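Local coordinates for alpha-galactosidase (Thermus thermophilus, PDB 6LCJ), which probably hydrolyses terminal alpha-galactosidic bonds, as a hexameric, thermostable alpha-galactosidase of glycoside hydrolase family 36, at residues V355-E367 with F410-E422. Residues are numbered along the deposited sequence; the frame is centred on the assembly and turned at random.
Sequences VGPDVAPYWDNEE and FNLLSPEEMRLQE
Loop 359-363 and the loop leading into helix 415-428 come closest at Pro361 and Asn411, their CA atoms 4.7 Å apart, and Leu412 N donates to Pro361 O at 2.8 Å, the one direct backbone bond between them. A water adds a second link, accepting from Trp363 N and donating to Leu412 O. Leu413 packs against the backbone between these two links. Its CD2 lies 3.4 Å from Tyr362 C, and its CD1 reaches Ala360 O. Asn411 OD1 closes an Asx turn by accepting from Leu413 N at 2.9 Å, the donor standing well above its carbonyl plane. CG of Asn411 is anti to the backbone N (chi1 -176°), which also brings OD1 up to Pro361 CB.

At the helix start, Ser414 and Glu417 form a capping box. Ser414 N binds Glu417 OE1 on its anti side at 2.7 Å, and Glu417 N binds Ser414 OG. The box holds the carboxylate almost parallel to the Trp363 ring, the planes 4° apart. OE2 sits 3.2 Å above the ring plane, offset toward the rim. Leu420 CD1 meets the far end of the indole at CH2, 4.0 Å away. An alanine in place of Trp363 would probably take away the indole surface that Glu417 CG, its carboxylate and Leu420 CD1 rest on, and open a gap beside the capped turn.

Val359 CG1 touches Gln421 NE2, whose hydrogen bonds go to the carbonyls of Pro401 and Val403. Leu412 also packs on Asn411 of a second subunit. With one direct bond and one water, the join between the loop after barrel strand 352-354 and helix 415-428 rests largely on shape. Asn411 OD1 and the Glu417 carboxylate serve mainly their own segment, setting the turn and capping the helix.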
ATOM      1  N   VAL E 355      30.331  12.956  27.267  1.00 22.57           N
ATOM      2  CA  VAL E 355      29.719  11.633  27.336  1.00 25.45           C
ATOM      3  C   VAL E 355      28.199  11.682  27.350  1.00 23.32           C
ATOM      4  O   VAL E 355      27.561  10.638  27.484  1.00 19.95           O
ATOM      5  CB  VAL E 355      30.224  10.835  28.558  1.00 23.50           C
ATOM      6  CG1 VAL E 355      31.675  10.446  28.389  1.00 21.92           C
ATOM      7  CG2 VAL E 355      30.028  11.655  29.807  1.00 23.47           C
ATOM      8  N   GLY E 356      27.597  12.853  27.222  1.00 22.94           N
ATOM      9  CA  GLY E 356      26.162  12.932  27.131  1.00 21.55           C
ATOM     10  C   GLY E 356      25.666  14.050  26.236  1.00 25.47           C
ATOM     11  O   GLY E 356      26.416  14.943  25.813  1.00 25.16           O
ATOM     12  N   PRO E 357      24.366  14.010  25.935  1.00 24.34           N
ATOM     13  CA  PRO E 357      23.702  15.160  25.316  1.00 19.28           C
ATOM     14  C   PRO E 357      24.029  16.460  26.016  1.00 24.09           C
ATOM     15  O   PRO E 357      24.418  16.481  27.190  1.00 23.11           O
ATOM     16  CB  PRO E 357      22.214  14.825  25.468  1.00 22.80           C
ATOM     17  CG  PRO E 357      22.163  13.352  25.586  1.00 22.27           C
ATOM     18  CD  PRO E 357      23.411  12.947  26.303  1.00 23.22           C
ATOM     19  N   ASP E 358      23.888  17.555  25.284  1.00 25.29           N
ATOM     20  CA  ASP E 358      23.993  18.877  25.877  1.00 24.56           C
ATOM     21  C   ASP E 358      23.085  19.004  27.094  1.00 27.18           C
ATOM     22  O   ASP E 358      21.926  18.569  27.084  1.00 27.16           O
ATOM     23  CB  ASP E 358      23.594  19.933  24.852  1.00 24.00           C
ATOM     24  CG  ASP E 358      24.613  20.111  23.778  1.00 27.17           C
ATOM     25  OD1 ASP E 358      25.682  19.436  23.826  1.00 28.09           O
ATOM     26  OD2 ASP E 358      24.337  20.944  22.888  1.00 30.68           O
ATOM     27  N   VAL E 359      23.601  19.636  28.136  1.00 24.98           N
ATOM     28  CA  VAL E 359      22.696  20.157  29.144  1.00 26.15           C
ATOM     29  C   VAL E 359      21.916  21.295  28.505  1.00 24.04           C
ATOM     30  O   VAL E 359      22.241  21.772  27.415  1.00 24.54           O
ATOM     31  CB  VAL E 359      23.431  20.628  30.411  1.00 26.37           C
ATOM     32  CG1 VAL E 359      24.090  19.442  31.110  1.00 23.44           C
ATOM     33  CG2 VAL E 359      24.438  21.714  30.055  1.00 25.97           C
ATOM     34  N   ALA E 360      20.868  21.719  29.172  1.00 26.00           N
ATOM     35  CA  ALA E 360      20.079  22.862  28.746  1.00 28.04           C
ATOM     36  C   ALA E 360      19.536  23.481  30.015  1.00 27.37           C
ATOM     37  O   ALA E 360      19.602  22.861  31.087  1.00 21.91           O
ATOM     38  CB  ALA E 360      18.954  22.438  27.788  1.00 24.63           C
ATOM     39  N   PRO E 361      18.991  24.720  29.947  1.00 26.28           N
ATOM     40  CA  PRO E 361      18.426  25.341  31.150  1.00 24.04           C
ATOM     41  C   PRO E 361      17.019  24.831  31.476  1.00 24.60           C
ATOM     42  O   PRO E 361      16.115  25.603  31.789  1.00 25.29           O
ATOM     43  CB  PRO E 361      18.447  26.834  30.807  1.00 23.64           C
ATOM     44  CG  PRO E 361      18.507  26.925  29.316  1.00 22.65           C
ATOM     45  CD  PRO E 361      18.770  25.555  28.751  1.00 23.29           C
ATOM     46  N   TYR E 362      16.828  23.518  31.374  1.00 22.50           N
ATOM     47  CA  TYR E 362      15.529  22.903  31.624  1.00 22.78           C
ATOM     48  C   TYR E 362      15.716  21.402  31.771  1.00 25.90           C
ATOM     49  O   TYR E 362      16.724  20.832  31.336  1.00 25.37           O
ATOM     50  CB  TYR E 362      14.493  23.218  30.526  1.00 22.18           C
ATOM     51  CG  TYR E 362      14.938  23.036  29.101  1.00 26.09           C
ATOM     52  CD1 TYR E 362      14.979  21.772  28.508  1.00 25.78           C
ATOM     53  CD2 TYR E 362      15.298  24.133  28.327  1.00 27.31           C
ATOM     54  CE1 TYR E 362      15.383  21.616  27.180  1.00 26.19           C
ATOM     55  CE2 TYR E 362      15.691  23.991  27.006  1.00 22.96           C
ATOM     56  CZ  TYR E 362      15.736  22.736  26.432  1.00 29.48           C
ATOM     57  OH  TYR E 362      16.147  22.616  25.113  1.00 29.31           O
ATOM     58  N   TRP E 363      14.736  20.769  32.417  1.00 26.14           N
ATOM     59  CA  TRP E 363      14.871  19.354  32.731  1.00 27.36           C
ATOM     60  C   TRP E 363      14.748  18.507  31.470  1.00 27.06           C
ATOM     61  O   TRP E 363      15.597  17.655  31.203  1.00 28.70           O
ATOM     62  CB  TRP E 363      13.836  18.943  33.786  1.00 24.23           C
ATOM     63  CG  TRP E 363      13.957  17.524  34.216  1.00 23.14           C
ATOM     64  CD1 TRP E 363      13.062  16.531  33.978  1.00 21.02           C
ATOM     65  CD2 TRP E 363      15.056  16.914  34.923  1.00 23.95           C
ATOM     66  NE1 TRP E 363      13.517  15.345  34.505  1.00 24.80           N
ATOM     67  CE2 TRP E 363      14.733  15.552  35.099  1.00 22.20           C
ATOM     68  CE3 TRP E 363      16.271  17.393  35.441  1.00 26.69           C
ATOM     69  CZ2 TRP E 363      15.580  14.653  35.758  1.00 24.29           C
ATOM     70  CZ3 TRP E 363      17.110  16.505  36.111  1.00 22.88           C
ATOM     71  CH2 TRP E 363      16.758  15.149  36.263  1.00 24.29           C
ATOM     72  N   ASP E 364      13.709  18.738  30.676  1.00 25.46           N
ATOM     73  CA  ASP E 364      13.462  17.878  29.532  1.00 26.98           C
ATOM     74  C   ASP E 364      12.442  18.500  28.581  1.00 30.28           C
ATOM     75  O   ASP E 364      11.319  18.808  28.982  1.00 38.06           O
ATOM     76  CB  ASP E 364      12.990  16.503  30.016  1.00 30.99           C
ATOM     77  CG  ASP E 364      12.980  15.456  28.911  1.00 37.25           C
ATOM     78  OD1 ASP E 364      13.925  15.429  28.086  1.00 40.28           O
ATOM     79  OD2 ASP E 364      12.043  14.635  28.884  1.00 39.52           O
ATOM     80  N   ASN E 365      12.822  18.704  27.327  1.00 28.58           N
ATOM     81  CA  ASN E 365      11.863  19.067  26.296  1.00 24.45           C
ATOM     82  C   ASN E 365      11.144  17.787  25.880  1.00 27.84           C
ATOM     83  O   ASN E 365      11.688  16.965  25.135  1.00 27.60           O
ATOM     84  CB  ASN E 365      12.560  19.741  25.120  1.00 21.99           C
ATOM     85  CG  ASN E 365      11.587  20.110  23.999  1.00 28.46           C
ATOM     86  OD1 ASN E 365      10.470  19.614  23.934  1.00 31.47           O
ATOM     87  ND2 ASN E 365      12.020  20.977  23.108  1.00 30.57           N
ATOM     88  N   GLU E 366       9.902  17.620  26.338  1.00 28.77           N
ATOM     89  CA  GLU E 366       9.245  16.337  26.120  1.00 30.65           C
ATOM     90  C   GLU E 366       8.591  16.219  24.754  1.00 28.70           C
ATOM     91  O   GLU E 366       8.279  15.103  24.336  1.00 30.50           O
ATOM     92  CB  GLU E 366       8.231  16.053  27.234  1.00 36.05           C
ATOM     93  CG  GLU E 366       8.900  15.357  28.462  1.00 49.77           C
ATOM     94  CD  GLU E 366       8.922  13.815  28.387  1.00 61.23           C
ATOM     95  OE1 GLU E 366       8.004  13.163  28.948  1.00 63.84           O
ATOM     96  OE2 GLU E 366       9.870  13.261  27.765  1.00 57.64           O
ATOM     97  N   GLU E 367       8.420  17.316  24.021  1.00 27.51           N
ATOM     98  CA  GLU E 367       8.091  17.163  22.610  1.00 32.12           C
ATOM     99  C   GLU E 367       9.196  16.425  21.864  1.00 26.89           C
ATOM    100  O   GLU E 367       8.920  15.556  21.033  1.00 28.18           O
ATOM    101  CB  GLU E 367       7.824  18.520  21.964  1.00 36.80           C
ATOM    102  CG  GLU E 367       6.347  18.876  21.972  1.00 36.95           C
ATOM    103  CD  GLU E 367       5.876  19.116  23.377  1.00 33.55           C
ATOM    104  OE1 GLU E 367       6.558  19.896  24.060  1.00 39.74           O
ATOM    105  OE2 GLU E 367       4.874  18.512  23.810  1.00 35.74           O
ATOM    106  N   PHE E 410      17.377  33.280  33.884  1.00 27.11           N
ATOM    107  CA  PHE E 410      17.551  32.729  32.543  1.00 27.83           C
ATOM    108  C   PHE E 410      17.834  31.233  32.608  1.00 30.96           C
ATOM    109  O   PHE E 410      18.769  30.726  31.987  1.00 29.25           O
ATOM    110  CB  PHE E 410      18.651  33.477  31.796  1.00 28.55           C
ATOM    111  CG  PHE E 410      18.428  34.953  31.773  1.00 30.82           C
ATOM    112  CD1 PHE E 410      17.311  35.483  31.127  1.00 28.86           C
ATOM    113  CD2 PHE E 410      19.294  35.811  32.440  1.00 30.85           C
ATOM    114  CE1 PHE E 410      17.073  36.845  31.119  1.00 31.77           C
ATOM    115  CE2 PHE E 410      19.066  37.180  32.439  1.00 34.81           C
ATOM    116  CZ  PHE E 410      17.955  37.698  31.773  1.00 33.13           C
ATOM    117  N   ASN E 411      17.014  30.532  33.393  1.00 25.81           N
ATOM    118  CA  ASN E 411      17.206  29.113  33.659  1.00 26.85           C
ATOM    119  C   ASN E 411      15.902  28.591  34.238  1.00 25.70           C
ATOM    120  O   ASN E 411      15.303  29.251  35.080  1.00 28.61           O
ATOM    121  CB  ASN E 411      18.390  28.893  34.618  1.00 25.94           C
ATOM    122  CG  ASN E 411      18.686  27.430  34.860  1.00 28.25           C
ATOM    123  OD1 ASN E 411      18.083  26.565  34.229  1.00 29.65           O
ATOM    124  ND2 ASN E 411      19.608  27.140  35.795  1.00 27.26           N
ATOM    125  N   LEU E 412      15.433  27.448  33.753  1.00 27.23           N
ATOM    126  CA  LEU E 412      14.203  26.864  34.265  1.00 25.23           C
ATOM    127  C   LEU E 412      14.461  25.745  35.251  1.00 26.93           C
ATOM    128  O   LEU E 412      13.504  25.197  35.806  1.00 26.66           O
ATOM    129  CB  LEU E 412      13.337  26.314  33.130  1.00 20.84           C
ATOM    130  CG  LEU E 412      12.853  27.271  32.055  1.00 25.87           C
ATOM    131  CD1 LEU E 412      11.873  26.532  31.135  1.00 15.87           C
ATOM    132  CD2 LEU E 412      12.244  28.536  32.684  1.00 24.29           C
ATOM    133  N   LEU E 413      15.723  25.395  35.475  1.00 28.29           N
ATOM    134  CA  LEU E 413      16.050  24.240  36.292  1.00 25.35           C
ATOM    135  C   LEU E 413      15.769  24.511  37.765  1.00 26.28           C
ATOM    136  O   LEU E 413      15.948  25.627  38.264  1.00 24.78           O
ATOM    137  CB  LEU E 413      17.513  23.876  36.099  1.00 27.39           C
ATOM    138  CG  LEU E 413      17.827  23.191  34.776  1.00 28.29           C
ATOM    139  CD1 LEU E 413      19.328  23.141  34.581  1.00 24.08           C
ATOM    140  CD2 LEU E 413      17.218  21.806  34.779  1.00 28.81           C
ATOM    141  N   SER E 414      15.356  23.475  38.467  1.00 25.30           N
ATOM    142  CA  SER E 414      15.165  23.624  39.899  1.00 33.41           C
ATOM    143  C   SER E 414      16.491  23.483  40.641  1.00 33.52           C
ATOM    144  O   SER E 414      17.443  22.881  40.138  1.00 31.64           O
ATOM    145  CB  SER E 414      14.160  22.598  40.419  1.00 28.69           C
ATOM    146  OG  SER E 414      14.800  21.370  40.710  1.00 34.78           O
ATOM    147  N   PRO E 415      16.588  24.064  41.837  1.00 42.33           N
ATOM    148  CA  PRO E 415      17.831  23.926  42.610  1.00 37.24           C
ATOM    149  C   PRO E 415      18.184  22.490  42.927  1.00 32.35           C
ATOM    150  O   PRO E 415      19.370  22.149  42.970  1.00 34.55           O
ATOM    151  CB  PRO E 415      17.536  24.742  43.872  1.00 35.48           C
ATOM    152  CG  PRO E 415      16.549  25.793  43.383  1.00 35.00           C
ATOM    153  CD  PRO E 415      15.679  25.072  42.417  1.00 35.20           C
ATOM    154  N   GLU E 416      17.203  21.621  43.129  1.00 30.85           N
ATOM    155  CA  GLU E 416      17.572  20.231  43.345  1.00 34.69           C
ATOM    156  C   GLU E 416      18.006  19.567  42.039  1.00 35.61           C
ATOM    157  O   GLU E 416      18.925  18.739  42.044  1.00 35.56           O
ATOM    158  CB  GLU E 416      16.423  19.475  44.032  1.00 36.51           C
ATOM    159  CG  GLU E 416      15.532  18.648  43.119  1.00 45.13           C
ATOM    160  CD  GLU E 416      14.250  18.159  43.799  1.00 67.04           C
ATOM    161  OE1 GLU E 416      14.295  17.101  44.477  1.00 70.27           O
ATOM    162  OE2 GLU E 416      13.196  18.828  43.644  1.00 67.77           O
ATOM    163  N   GLU E 417      17.396  19.945  40.909  1.00 32.89           N
ATOM    164  CA  GLU E 417      17.863  19.457  39.619  1.00 26.38           C
ATOM    165  C   GLU E 417      19.306  19.887  39.368  1.00 26.96           C
ATOM    166  O   GLU E 417      20.152  19.070  38.989  1.00 26.31           O
ATOM    167  CB  GLU E 417      16.933  19.950  38.510  1.00 28.25           C
ATOM    168  CG  GLU E 417      15.595  19.189  38.451  1.00 30.39           C
ATOM    169  CD  GLU E 417      14.517  19.904  37.630  1.00 32.93           C
ATOM    170  OE1 GLU E 417      14.677  21.108  37.337  1.00 35.73           O
ATOM    171  OE2 GLU E 417      13.498  19.268  37.284  1.00 34.72           O
ATOM    172  N   MET E 418      19.623  21.156  39.633  1.00 25.24           N
ATOM    173  CA  MET E 418      20.985  21.641  39.414  1.00 27.57           C
ATOM    174  C   MET E 418      22.018  20.905  40.271  1.00 33.55           C
ATOM    175  O   MET E 418      23.178  20.772  39.868  1.00 37.06           O
ATOM    176  CB  MET E 418      21.055  23.134  39.698  1.00 23.70           C
ATOM    177  CG  MET E 418      20.450  23.985  38.641  1.00 23.92           C
ATOM    178  SD  MET E 418      20.686  25.743  38.972  1.00 34.69           S
ATOM    179  CE  MET E 418      19.058  26.189  39.630  1.00 35.86           C
ATOM    180  N   ARG E 419      21.629  20.445  41.459  1.00 33.69           N
ATOM    181  CA  ARG E 419      22.568  19.761  42.338  1.00 32.21           C
ATOM    182  C   ARG E 419      22.987  18.405  41.781  1.00 32.72           C
ATOM    183  O   ARG E 419      24.115  17.956  42.023  1.00 31.71           O
ATOM    184  CB  ARG E 419      21.934  19.614  43.719  1.00 35.13           C
ATOM    185  CG  ARG E 419      22.754  18.834  44.728  1.00 46.61           C
ATOM    186  CD  ARG E 419      22.350  19.196  46.164  1.00 53.06           C
ATOM    187  NE  ARG E 419      22.886  20.492  46.609  1.00 56.23           N
ATOM    188  CZ  ARG E 419      22.165  21.613  46.703  1.00 56.76           C
ATOM    189  NH1 ARG E 419      20.872  21.612  46.374  1.00 46.33           N
ATOM    190  NH2 ARG E 419      22.738  22.739  47.129  1.00 49.08           N
ATOM    191  N   LEU E 420      22.098  17.729  41.050  1.00 31.88           N
ATOM    192  CA  LEU E 420      22.477  16.471  40.407  1.00 33.97           C
ATOM    193  C   LEU E 420      23.621  16.675  39.416  1.00 31.81           C
ATOM    194  O   LEU E 420      24.564  15.875  39.364  1.00 29.52           O
ATOM    195  CB  LEU E 420      21.271  15.864  39.691  1.00 28.64           C
ATOM    196  CG  LEU E 420      20.014  15.587  40.509  1.00 32.16           C
ATOM    197  CD1 LEU E 420      18.940  15.041  39.588  1.00 27.95           C
ATOM    198  CD2 LEU E 420      20.310  14.621  41.622  1.00 30.18           C
ATOM    199  N   GLN E 421      23.539  17.739  38.610  1.00 27.78           N
ATOM    200  CA  GLN E 421      24.603  18.057  37.675  1.00 30.60           C
ATOM    201  C   GLN E 421      25.879  18.450  38.410  1.00 27.84           C
ATOM    202  O   GLN E 421      26.969  17.981  38.069  1.00 31.89           O
ATOM    203  CB  GLN E 421      24.121  19.162  36.722  1.00 35.50           C
ATOM    204  CG  GLN E 421      25.091  19.603  35.612  1.00 28.67           C
ATOM    205  CD  GLN E 421      25.464  18.489  34.655  1.00 34.34           C
ATOM    206  OE1 GLN E 421      24.940  17.375  34.738  1.00 31.48           O
ATOM    207  NE2 GLN E 421      26.368  18.792  33.713  1.00 30.85           N
ATOM    208  N   GLU E 422      25.766  19.285  39.436  1.00 28.28           N
ATOM    209  CA  GLU E 422      26.953  19.690  40.182  1.00 32.48           C
ATOM    210  C   GLU E 422      27.693  18.488  40.768  1.00 34.36           C
ATOM    211  O   GLU E 422      28.930  18.448  40.764  1.00 33.91           O
ATOM    212  CB  GLU E 422      26.560  20.666  41.283  1.00 30.93           C
ATOM    213  CG  GLU E 422      27.729  21.379  41.900  1.00 36.67           C
ATOM    214  CD  GLU E 422      27.377  21.983  43.231  1.00 42.53           C
ATOM    215  OE1 GLU E 422      26.838  23.106  43.232  1.00 53.80           O
ATOM    216  OE2 GLU E 422      27.631  21.342  44.279  1.00 53.48           O
TER
HETATM  217  O   HOH W   1      12.877  22.484  34.232  1.00 35.79           O